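Local coordinates for protein BIFUNCTIONAL PROTEIN Proline utilization A (PutA) (Corynebacterium freiburgense, PDB 5UX5) that probably oxidises proline to glutamate in two steps, joining an FAD-dependent proline dehydrogenase and an NAD-dependent aldehyde dehydrogenase in one chain, at residues Asn169-Thr174 / Glu211-Leu216; Glu207-Arg212 / Ile243-Glu248; Lys614-Pro619 / Gln645-Asp650. All coordinates share one frame; numbering follows the deposited sequence.

Interactions 1 and 2 belong together: both use helix 202-221 of the proline dehydrogenase barrel, share Glu211 and Arg212, and touch where Leu213 CD1 packs on Leu245 CD2 at 3.9 Å. Interaction 1 is the more apolar of the pair, with leucines and a threonine methyl between two helices. Interaction 2 has a leucine patch inside and a salt-bridge network, reaching an exposed glutamate, at its outer edge. Interaction 3 lies in the aldehyde dehydrogenase part, its centre about 55 Å from that of interaction 1 and about 49 Å from that of interaction 2. There, largely buried parallel strands are joined by backbone hydrogen bonds and lead into the NAD pocket.

Interaction 1: residues Asn169-Thr174 / Glu211-Leu216; sequences NRLTRT and ERLRPL
Leu171 and Leu216 mark the nearest approach of helix segments 169-174 and 211-216, with CA atoms 7.7 Å apart. The two run almost the same way, their axes 18° apart and 10.0 Å from each other. Segment 211-216 is kinked at Pro215, which has no N-H to give, and Leu216 N makes a weak bond to Leu213 O in place of the regular bond one residue further back. No hydrogen bond crosses the contact, so it rests on side-chain packing.

Leu171 does most of the work. It spreads both methyls over the other helix because chi1 of 176° sets CG opposite the backbone N: CD2 meets the carbonyl oxygen of Arg212 and the CB of that residue, while CD1 lies 3.9 Å from Leu213 CD2 and 4.2 Å from Leu216 CB. The long chain of Arg212 then leads off, its guanidinium held by Val193 O and Asp164. One turn on from Leu171, Thr174 presents its methyl, CG2 reaching Leu216 CD1 at 4.0 Å. Its hydroxyl is turned back into its own helix, where OG1 gives a 2.8 Å hydrogen bond to Arg170 O. That oxygen also accepts from Thr174 N, the two donors arriving from opposite faces of the carbonyl plane.

Thr174 also touches Leu156 of strand 151-157, on the barrel side. Such near-parallel helices packed outside a parallel strand barrel are typical of the TIM-barrel fold of the proline dehydrogenase family.

Interaction 2: residues Glu207-Arg212 / Ile243-Glu248; sequences ELLKER and IRLFEE
Lys210 meets both Leu245 and Glu248 where segments 207-212 and 243-248, on outer helices of the TIM barrel, cross at -50° with their axes 9.9 Å apart. Its aliphatic stem and its ammonium group do different jobs. The stem runs past Leu245 in the opposite direction, so that Lys210 CG lies 3.8 Å from Leu245 CD1. The same methyl, Leu245 CD1, reaches Leu209 CB at 4.0 Å, and these three side chains form the buried, apolar half of the contact.

A bend at chi3 (-52°) then carries the lysine tip across the extended side chain of Glu248, the two crossing at about a right angle. Lys210 NZ reaches Glu248 OE2 nearly in line with its C-O bond, and the modelled separation is too short to take literally at this resolution. Within its own helix, Lys210 NZ also bridges to Glu207 OE2 at 3.0 Å, coming from above that carboxylate plane. Lying between two carboxylates, with Glu207 OE2 only 4.1 Å from Glu248 OE2, the ammonium probably offsets their mutual repulsion.

Glu248 uses its second oxygen as well, so each arm of the carboxylate has a basic partner. Arg244, whose guanidinium also pairs with Asp203, completes the salt-bridge network: Arg244 NE gives a 2.9 Å hydrogen bond to Glu248 OE1, with an N-H...O angle of 153°.

Interaction 3: residues Lys614-Pro619 / Gln645-Asp650; sequences KAILKP and QLMHTD. With NAD (nicotinamide-adenine-dinucleotide), chain F.
Leu617 and Leu646 pair in register on neighbouring parallel strands, the two ends of the beta-alpha-beta unit 614-618, 624-636, 644-646 in the NAD-binding Rossmann fold. Gln645 N bonds to Ala615 O, Leu617 N to Gln645 O, and Met647 N to Leu617 O at 2.9 Å. The leucines lie side by side on one face; on the other, Ile616 CD1 packs on Met647 SD. Past the strand, Pro619 CG meets the edge of the His648 ring, whose NE2 is held by Glu628.

Lys618 carries the contact on into the cofactor pocket. Lys618 CB passes 3.7 Å from Met647 O. Lys618 CG touches that oxygen as well and lies 3.5 Å from Thr649 OG1. Bends at chi2 (-94°) and chi3 take the chain across Thr649 at about a right angle: CD stays near OG1, and Lys618 CE comes 3.6 Å from Thr649 O. At the tip, Lys618 NZ gives a hydrogen bond to Pro619 O at 3.1 Å, from well above that carbonyl plane, which probably helps keep it beside the adenosine ribose. There Lys618 NZ donates to NAD O3B at 2.8 Å.

Interaction 1: residues Asn169-Thr174 / Glu211-Leu216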
loop_
_atom_site.group_PDB
_atom_site.type_symbol
_atom_site.label_atom_id
_atom_site.label_comp_id
_atom_site.label_asym_id
_atom_site.label_seq_id
_atom_site.Cartn_x
_atom_site.Cartn_y
_atom_site.Cartn_z
ATOM N N ASN A 169 11.530 23.966 6.206
ATOM C CA ASN A 169 11.170 25.138 5.420
ATOM C C ASN A 169 9.822 25.697 5.821
ATOM O O ASN A 169 9.719 26.893 6.128
ATOM C CB ASN A 169 11.193 24.795 3.938
ATOM C CG ASN A 169 12.535 25.039 3.337
ATOM O OD1 ASN A 169 13.480 25.415 4.041
ATOM N ND2 ASN A 169 12.646 24.818 2.041
ATOM N N ARG A 170 8.774 24.845 5.827
ATOM C CA ARG A 170 7.449 25.310 6.236
ATOM C C ARG A 170 7.504 25.967 7.602
ATOM O O ARG A 170 6.941 27.046 7.797
ATOM C CB ARG A 170 6.423 24.171 6.266
ATOM C CG ARG A 170 6.246 23.511 4.953
ATOM C CD ARG A 170 5.482 24.407 4.052
ATOM N NE ARG A 170 5.199 23.689 2.837
ATOM C CZ ARG A 170 4.010 23.190 2.593
ATOM N NH1 ARG A 170 3.062 23.372 3.504
ATOM N NH2 ARG A 170 3.781 22.516 1.473
ATOM N N LEU A 171 8.213 25.343 8.550
ATOM C CA LEU A 171 8.256 25.847 9.916
ATOM C C LEU A 171 9.020 27.165 9.995
ATOM O O LEU A 171 8.493 28.169 10.483
ATOM C CB LEU A 171 8.894 24.809 10.829
ATOM C CG LEU A 171 9.104 25.240 12.283
ATOM C CD1 LEU A 171 7.778 25.572 12.937
ATOM C CD2 LEU A 171 9.863 24.210 13.095
ATOM N N THR A 172 10.253 27.193 9.502
ATOM C CA THR A 172 11.041 28.407 9.669
ATOM C C THR A 172 10.401 29.565 8.919
ATOM O O THR A 172 10.437 30.717 9.386
ATOM C CB THR A 172 12.487 28.210 9.184
ATOM O OG1 THR A 172 12.475 27.826 7.813
ATOM C CG2 THR A 172 13.256 27.168 10.004
ATOM N N ARG A 173 9.800 29.279 7.761
ATOM C CA ARG A 173 9.181 30.341 6.978
ATOM C C ARG A 173 7.885 30.837 7.615
ATOM O O ARG A 173 7.556 32.030 7.502
ATOM C CB ARG A 173 8.926 29.847 5.555
ATOM C CG ARG A 173 10.172 29.605 4.748
ATOM C CD ARG A 173 9.872 29.111 3.339
ATOM N NE ARG A 173 11.130 28.874 2.626
ATOM C CZ ARG A 173 11.281 28.051 1.597
ATOM N NH1 ARG A 173 10.245 27.361 1.137
ATOM N NH2 ARG A 173 12.477 27.906 1.041
ATOM N N THR A 174 7.138 29.938 8.278
ATOM C CA THR A 174 5.981 30.355 9.065
ATOM C C THR A 174 6.414 31.186 10.259
ATOM O O THR A 174 5.769 32.183 10.604
ATOM C CB THR A 174 5.193 29.141 9.528
ATOM O OG1 THR A 174 4.595 28.507 8.395
ATOM C CG2 THR A 174 4.085 29.562 10.517
ATOM N N GLU A 211 8.989 19.641 20.304
ATOM C CA GLU A 211 10.365 20.109 20.221
ATOM C C GLU A 211 10.550 21.082 19.062
ATOM O O GLU A 211 11.301 22.062 19.168
ATOM C CB GLU A 211 11.298 18.909 20.087
ATOM C CG GLU A 211 12.743 19.252 19.864
ATOM C CD GLU A 211 13.553 18.033 19.501
ATOM O OE1 GLU A 211 13.189 16.918 19.941
ATOM O OE2 GLU A 211 14.547 18.192 18.759
ATOM N N ARG A 212 9.853 20.852 17.961
ATOM C CA ARG A 212 10.020 21.702 16.791
ATOM C C ARG A 212 9.139 22.943 16.806
ATOM O O ARG A 212 9.535 23.966 16.232
ATOM C CB ARG A 212 9.747 20.900 15.517
ATOM C CG ARG A 212 10.836 19.909 15.202
ATOM C CD ARG A 212 10.517 19.224 13.914
ATOM N NE ARG A 212 11.591 18.357 13.464
ATOM C CZ ARG A 212 11.495 17.575 12.396
ATOM N NH1 ARG A 212 10.368 17.569 11.709
ATOM N NH2 ARG A 212 12.517 16.812 12.007
ATOM N N LEU A 213 7.960 22.887 17.444
ATOM C CA LEU A 213 7.015 23.994 17.361
ATOM C C LEU A 213 7.176 25.038 18.469
ATOM O O LEU A 213 6.692 26.163 18.302
ATOM C CB LEU A 213 5.579 23.470 17.356
ATOM C CG LEU A 213 5.058 23.007 15.997
ATOM C CD1 LEU A 213 3.742 22.301 16.192
ATOM C CD2 LEU A 213 4.887 24.208 15.095
ATOM N N ARG A 214 7.863 24.715 19.572
ATOM C CA ARG A 214 8.036 25.689 20.651
ATOM C C ARG A 214 8.675 27.002 20.194
ATOM O O ARG A 214 8.174 28.063 20.595
ATOM C CB ARG A 214 8.846 25.061 21.798
ATOM C CG ARG A 214 8.084 24.068 22.649
ATOM C CD ARG A 214 8.956 23.493 23.745
ATOM N NE ARG A 214 8.333 22.350 24.394
ATOM C CZ ARG A 214 8.762 21.100 24.242
ATOM N NH1 ARG A 214 9.826 20.861 23.491
ATOM N NH2 ARG A 214 8.134 20.089 24.833
ATOM N N PRO A 215 9.718 27.027 19.362
ATOM C CA PRO A 215 10.193 28.336 18.875
ATOM C C PRO A 215 9.103 29.135 18.195
ATOM O O PRO A 215 9.088 30.365 18.312
ATOM C CB PRO A 215 11.321 27.984 17.895
ATOM C CG PRO A 215 11.628 26.555 18.106
ATOM C CD PRO A 215 10.653 25.932 19.039
ATOM N N LEU A 216 8.187 28.470 17.482
ATOM C CA LEU A 216 7.112 29.188 16.798
ATOM C C LEU A 216 6.122 29.805 17.786
ATOM O O LEU A 216 5.647 30.928 17.578
ATOM C CB LEU A 216 6.371 28.253 15.852
ATOM C CG LEU A 216 5.155 28.950 15.252
ATOM C CD1 LEU A 216 5.612 29.936 14.185
ATOM C CD2 LEU A 216 4.121 27.981 14.734
#

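Interaction 2: residues Glu207-Arg212 / Ile243-Glu248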
loop_
_atom_site.group_PDB
_atom_site.type_symbol
_atom_site.label_atom_id
_atom_site.label_comp_id
_atom_site.label_asym_id
_atom_site.label_seq_id
_atom_site.Cartn_x
_atom_site.Cartn_y
_atom_site.Cartn_z
ATOM N N GLU A 207 6.453 14.297 20.853
ATOM C CA GLU A 207 7.639 14.951 21.390
ATOM C C GLU A 207 8.398 15.674 20.293
ATOM O O GLU A 207 8.901 16.778 20.502
ATOM C CB GLU A 207 8.540 13.928 22.072
ATOM C CG GLU A 207 7.960 13.373 23.359
ATOM C CD GLU A 207 7.792 14.427 24.454
ATOM O OE1 GLU A 207 8.775 15.136 24.770
ATOM O OE2 GLU A 207 6.671 14.549 24.996
ATOM N N LEU A 208 8.448 15.092 19.106
ATOM C CA LEU A 208 9.144 15.753 18.017
ATOM C C LEU A 208 8.415 17.024 17.619
ATOM O O LEU A 208 9.046 18.051 17.370
ATOM C CB LEU A 208 9.282 14.803 16.820
ATOM C CG LEU A 208 10.214 15.278 15.695
ATOM C CD1 LEU A 208 11.567 15.673 16.259
ATOM C CD2 LEU A 208 10.384 14.291 14.566
ATOM N N LEU A 209 7.090 16.976 17.553
ATOM C CA LEU A 209 6.318 18.153 17.156
ATOM C C LEU A 209 6.441 19.279 18.181
ATOM O O LEU A 209 6.576 20.455 17.816
ATOM C CB LEU A 209 4.854 17.756 16.937
ATOM C CG LEU A 209 4.602 16.932 15.659
ATOM C CD1 LEU A 209 3.411 16.045 15.870
ATOM C CD2 LEU A 209 4.415 17.812 14.422
ATOM N N LYS A 210 6.407 18.932 19.468
ATOM C CA LYS A 210 6.579 19.928 20.504
ATOM C C LYS A 210 7.984 20.503 20.470
ATOM O O LYS A 210 8.166 21.716 20.606
ATOM C CB LYS A 210 6.264 19.318 21.867
ATOM C CG LYS A 210 4.778 19.081 22.088
ATOM C CD LYS A 210 4.500 18.662 23.509
ATOM C CE LYS A 210 5.374 17.497 23.926
ATOM N NZ LYS A 210 5.009 16.972 25.283
ATOM N N GLU A 211 8.989 19.641 20.304
ATOM C CA GLU A 211 10.365 20.109 20.221
ATOM C C GLU A 211 10.550 21.082 19.062
ATOM O O GLU A 211 11.301 22.062 19.168
ATOM C CB GLU A 211 11.298 18.909 20.087
ATOM C CG GLU A 211 12.743 19.252 19.864
ATOM C CD GLU A 211 13.553 18.033 19.501
ATOM O OE1 GLU A 211 13.189 16.918 19.941
ATOM O OE2 GLU A 211 14.547 18.192 18.759
ATOM N N ARG A 212 9.853 20.852 17.961
ATOM C CA ARG A 212 10.020 21.702 16.791
ATOM C C ARG A 212 9.139 22.943 16.806
ATOM O O ARG A 212 9.535 23.966 16.232
ATOM C CB ARG A 212 9.747 20.900 15.517
ATOM C CG ARG A 212 10.836 19.909 15.202
ATOM C CD ARG A 212 10.517 19.224 13.914
ATOM N NE ARG A 212 11.591 18.357 13.464
ATOM C CZ ARG A 212 11.495 17.575 12.396
ATOM N NH1 ARG A 212 10.368 17.569 11.709
ATOM N NH2 ARG A 212 12.517 16.812 12.007
ATOM N N ILE A 243 -4.458 16.797 18.450
ATOM C CA ILE A 243 -5.126 17.155 19.700
ATOM C C ILE A 243 -4.166 16.989 20.863
ATOM O O ILE A 243 -4.148 17.801 21.801
ATOM C CB ILE A 243 -6.380 16.298 19.923
ATOM C CG1 ILE A 243 -7.481 16.639 18.947
ATOM C CG2 ILE A 243 -6.866 16.434 21.351
ATOM C CD1 ILE A 243 -8.482 15.537 18.884
ATOM N N ARG A 244 -3.383 15.907 20.842
ATOM C CA ARG A 244 -2.429 15.679 21.917
ATOM C C ARG A 244 -1.320 16.722 21.885
ATOM O O ARG A 244 -0.870 17.210 22.931
ATOM C CB ARG A 244 -1.851 14.279 21.818
ATOM C CG ARG A 244 -0.921 13.970 22.913
ATOM C CD ARG A 244 -0.516 12.557 22.860
ATOM N NE ARG A 244 0.677 12.340 23.665
ATOM C CZ ARG A 244 1.283 11.169 23.782
ATOM N NH1 ARG A 244 0.799 10.110 23.134
ATOM N NH2 ARG A 244 2.363 11.061 24.534
ATOM N N LEU A 245 -0.853 17.061 20.692
ATOM C CA LEU A 245 0.128 18.125 20.572
ATOM C C LEU A 245 -0.419 19.420 21.158
ATOM O O LEU A 245 0.225 20.055 21.994
ATOM C CB LEU A 245 0.507 18.287 19.098
ATOM C CG LEU A 245 1.009 19.631 18.611
ATOM C CD1 LEU A 245 2.366 19.894 19.236
ATOM C CD2 LEU A 245 1.053 19.605 17.089
ATOM N N PHE A 246 -1.645 19.774 20.774
ATOM C CA PHE A 246 -2.296 20.995 21.243
ATOM C C PHE A 246 -2.388 21.036 22.765
ATOM O O PHE A 246 -1.987 22.022 23.385
ATOM C CB PHE A 246 -3.675 21.066 20.610
ATOM C CG PHE A 246 -4.405 22.366 20.786
ATOM C CD1 PHE A 246 -3.948 23.523 20.196
ATOM C CD2 PHE A 246 -5.644 22.393 21.436
ATOM C CE1 PHE A 246 -4.681 24.726 20.317
ATOM C CE2 PHE A 246 -6.377 23.568 21.554
ATOM C CZ PHE A 246 -5.895 24.733 20.995
ATOM N N GLU A 247 -2.881 19.961 23.389
ATOM C CA GLU A 247 -3.170 20.009 24.823
ATOM C C GLU A 247 -1.911 19.927 25.669
ATOM O O GLU A 247 -1.792 20.622 26.683
ATOM C CB GLU A 247 -4.143 18.897 25.199
ATOM C CG GLU A 247 -5.491 19.141 24.581
ATOM C CD GLU A 247 -6.550 18.102 24.912
ATOM O OE1 GLU A 247 -7.564 18.117 24.204
ATOM O OE2 GLU A 247 -6.380 17.255 25.814
ATOM N N GLU A 248 -0.951 19.111 25.272
ATOM C CA GLU A 248 0.277 19.081 26.043
ATOM C C GLU A 248 1.002 20.429 25.958
ATOM O O GLU A 248 1.372 21.015 26.986
ATOM C CB GLU A 248 1.151 17.931 25.553
ATOM C CG GLU A 248 0.635 16.572 25.967
ATOM C CD GLU A 248 1.607 15.465 25.613
ATOM O OE1 GLU A 248 1.240 14.262 25.734
ATOM O OE2 GLU A 248 2.743 15.813 25.202
#

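Interaction 3: residues Lys614-Pro619 / Gln645-Asp650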
loop_
_atom_site.group_PDB
_atom_site.type_symbol
_atom_site.label_atom_id
_atom_site.label_comp_id
_atom_site.label_asym_id
_atom_site.label_seq_id
_atom_site.Cartn_x
_atom_site.Cartn_y
_atom_site.Cartn_z
ATOM N N LYS A 614 0.033 -33.510 1.661
ATOM C CA LYS A 614 0.676 -33.197 2.937
ATOM C C LYS A 614 1.828 -32.217 2.695
ATOM O O LYS A 614 2.361 -32.116 1.583
ATOM C CB LYS A 614 1.193 -34.475 3.629
ATOM C CG LYS A 614 0.104 -35.262 4.394
ATOM C CD LYS A 614 -0.922 -35.997 3.519
ATOM C CE LYS A 614 -0.469 -37.423 3.194
ATOM N NZ LYS A 614 -0.948 -37.948 1.874
ATOM N N ALA A 615 2.170 -31.434 3.713
ATOM C CA ALA A 615 3.235 -30.449 3.538
ATOM C C ALA A 615 4.278 -30.553 4.635
ATOM O O ALA A 615 3.946 -30.677 5.823
ATOM C CB ALA A 615 2.689 -29.031 3.500
ATOM N N ILE A 616 5.543 -30.452 4.226
ATOM C CA ILE A 616 6.661 -30.232 5.137
ATOM C C ILE A 616 7.117 -28.790 4.984
ATOM O O ILE A 616 7.441 -28.343 3.875
ATOM C CB ILE A 616 7.817 -31.205 4.885
ATOM C CG1 ILE A 616 7.475 -32.583 5.440
ATOM C CG2 ILE A 616 9.054 -30.693 5.533
ATOM C CD1 ILE A 616 8.466 -33.655 5.070
ATOM N N LEU A 617 7.096 -28.057 6.090
ATOM C CA LEU A 617 7.627 -26.706 6.152
ATOM C C LEU A 617 9.053 -26.767 6.681
ATOM O O LEU A 617 9.285 -27.208 7.819
ATOM C CB LEU A 617 6.756 -25.816 7.044
ATOM C CG LEU A 617 7.314 -24.431 7.435
ATOM C CD1 LEU A 617 7.745 -23.629 6.224
ATOM C CD2 LEU A 617 6.271 -23.641 8.227
ATOM N N LYS A 618 9.999 -26.318 5.859
ATOM C CA LYS A 618 11.390 -26.175 6.285
ATOM C C LYS A 618 11.755 -24.690 6.228
ATOM O O LYS A 618 12.111 -24.170 5.157
ATOM C CB LYS A 618 12.306 -27.035 5.403
ATOM C CG LYS A 618 13.733 -27.185 5.913
ATOM C CD LYS A 618 14.580 -26.142 5.276
ATOM C CE LYS A 618 15.644 -25.665 6.165
ATOM N NZ LYS A 618 15.978 -24.329 5.637
ATOM N N PRO A 619 11.700 -23.968 7.337
ATOM C CA PRO A 619 11.883 -22.512 7.282
ATOM C C PRO A 619 13.346 -22.078 7.272
ATOM O O PRO A 619 14.262 -22.785 7.720
ATOM C CB PRO A 619 11.202 -22.033 8.560
ATOM C CG PRO A 619 11.192 -23.213 9.481
ATOM C CD PRO A 619 11.562 -24.450 8.716
ATOM N N GLN A 645 4.036 -30.861 8.778
ATOM C CA GLN A 645 5.155 -31.193 9.646
ATOM C C GLN A 645 6.245 -30.139 9.473
ATOM O O GLN A 645 6.606 -29.799 8.342
ATOM C CB GLN A 645 5.644 -32.602 9.328
ATOM C CG GLN A 645 6.475 -33.239 10.403
ATOM C CD GLN A 645 5.679 -33.631 11.623
ATOM O OE1 GLN A 645 5.507 -32.823 12.541
ATOM N NE2 GLN A 645 5.216 -34.873 11.660
ATOM N N LEU A 646 6.699 -29.564 10.588
ATOM C CA LEU A 646 7.710 -28.509 10.603
ATOM C C LEU A 646 9.056 -29.158 10.882
ATOM O O LEU A 646 9.223 -29.796 11.924
ATOM C CB LEU A 646 7.388 -27.476 11.680
ATOM C CG LEU A 646 8.254 -26.236 11.957
ATOM C CD1 LEU A 646 8.411 -25.344 10.769
ATOM C CD2 LEU A 646 7.617 -25.453 13.076
ATOM N N MET A 647 9.999 -29.028 9.949
ATOM C CA MET A 647 11.274 -29.737 10.035
ATOM C C MET A 647 12.422 -28.736 9.927
ATOM O O MET A 647 12.737 -28.260 8.828
ATOM C CB MET A 647 11.402 -30.816 8.950
ATOM C CG MET A 647 10.392 -31.962 8.995
ATOM S SD MET A 647 10.790 -33.364 7.863
ATOM C CE MET A 647 12.377 -33.947 8.492
ATOM N N HIS A 648 13.084 -28.460 11.053
ATOM C CA HIS A 648 14.275 -27.606 11.053
ATOM C C HIS A 648 15.505 -28.442 10.691
ATOM O O HIS A 648 16.384 -28.711 11.510
ATOM C CB HIS A 648 14.468 -26.925 12.405
ATOM C CG HIS A 648 13.298 -26.109 12.861
ATOM N ND1 HIS A 648 12.842 -25.007 12.172
ATOM C CD2 HIS A 648 12.521 -26.212 13.969
ATOM C CE1 HIS A 648 11.823 -24.474 12.828
ATOM N NE2 HIS A 648 11.607 -25.187 13.921
ATOM N N THR A 649 15.555 -28.869 9.434
ATOM C CA THR A 649 16.742 -29.566 8.964
ATOM C C THR A 649 17.882 -28.574 8.795
ATOM O O THR A 649 17.675 -27.377 8.546
ATOM C CB THR A 649 16.502 -30.281 7.619
ATOM O OG1 THR A 649 16.437 -29.318 6.554
ATOM C CG2 THR A 649 15.216 -31.090 7.634
ATOM N N ASP A 650 19.097 -29.090 8.934
ATOM C CA ASP A 650 20.272 -28.323 8.584
ATOM C C ASP A 650 20.329 -28.170 7.065
ATOM O O ASP A 650 19.415 -28.547 6.342
ATOM C CB ASP A 650 21.543 -28.982 9.117
ATOM C CG ASP A 650 21.701 -30.407 8.642
ATOM O OD1 ASP A 650 21.108 -30.751 7.591
ATOM O OD2 ASP A 650 22.429 -31.187 9.301
HETATM P PA NAD F . 18.505 -19.581 0.116
HETATM O O1A NAD F . 18.108 -19.491 -1.399
HETATM O O2A NAD F . 19.995 -20.040 0.250
HETATM O O5B NAD F . 17.621 -20.660 0.840
HETATM C C5B NAD F . 16.245 -20.499 1.084
HETATM C C4B NAD F . 15.688 -21.739 1.783
HETATM O O4B NAD F . 16.228 -22.969 1.290
HETATM C C3B NAD F . 15.908 -21.683 3.264
HETATM O O3B NAD F . 14.903 -22.337 3.955
HETATM C C2B NAD F . 17.203 -22.389 3.310
HETATM O O2B NAD F . 17.628 -22.742 4.579
HETATM C C1B NAD F . 16.950 -23.526 2.374
HETATM N N9A NAD F . 18.180 -24.175 1.937
HETATM C C8A NAD F . 19.211 -23.607 1.211
HETATM N N7A NAD F . 20.181 -24.522 1.003
HETATM C C5A NAD F . 19.817 -25.744 1.591
HETATM C C6A NAD F . 20.394 -27.006 1.684
HETATM N N6A NAD F . 21.684 -27.310 1.114
HETATM N N1A NAD F . 19.740 -27.985 2.333
HETATM C C2A NAD F . 18.528 -27.775 2.907
HETATM N N3A NAD F . 17.928 -26.555 2.831
HETATM C C4A NAD F . 18.538 -25.536 2.190
HETATM O O3 NAD F . 18.190 -18.140 0.736
HETATM P PN NAD F . 19.005 -17.310 1.848
HETATM O O1N NAD F . 20.330 -17.922 2.256
HETATM O O2N NAD F . 18.204 -17.351 3.116
HETATM O O5D NAD F . 19.183 -15.833 1.234
HETATM C C5D NAD F . 19.888 -15.715 0.006
HETATM C C4D NAD F . 19.454 -14.593 -0.941
HETATM O O4D NAD F . 18.137 -14.678 -1.431
HETATM C C3D NAD F . 19.522 -13.194 -0.436
HETATM O O3D NAD F . 20.793 -12.742 -0.144
HETATM C C2D NAD F . 19.005 -12.526 -1.648
HETATM O O2D NAD F . 20.066 -12.146 -2.450
HETATM C C1D NAD F . 18.084 -13.548 -2.275
#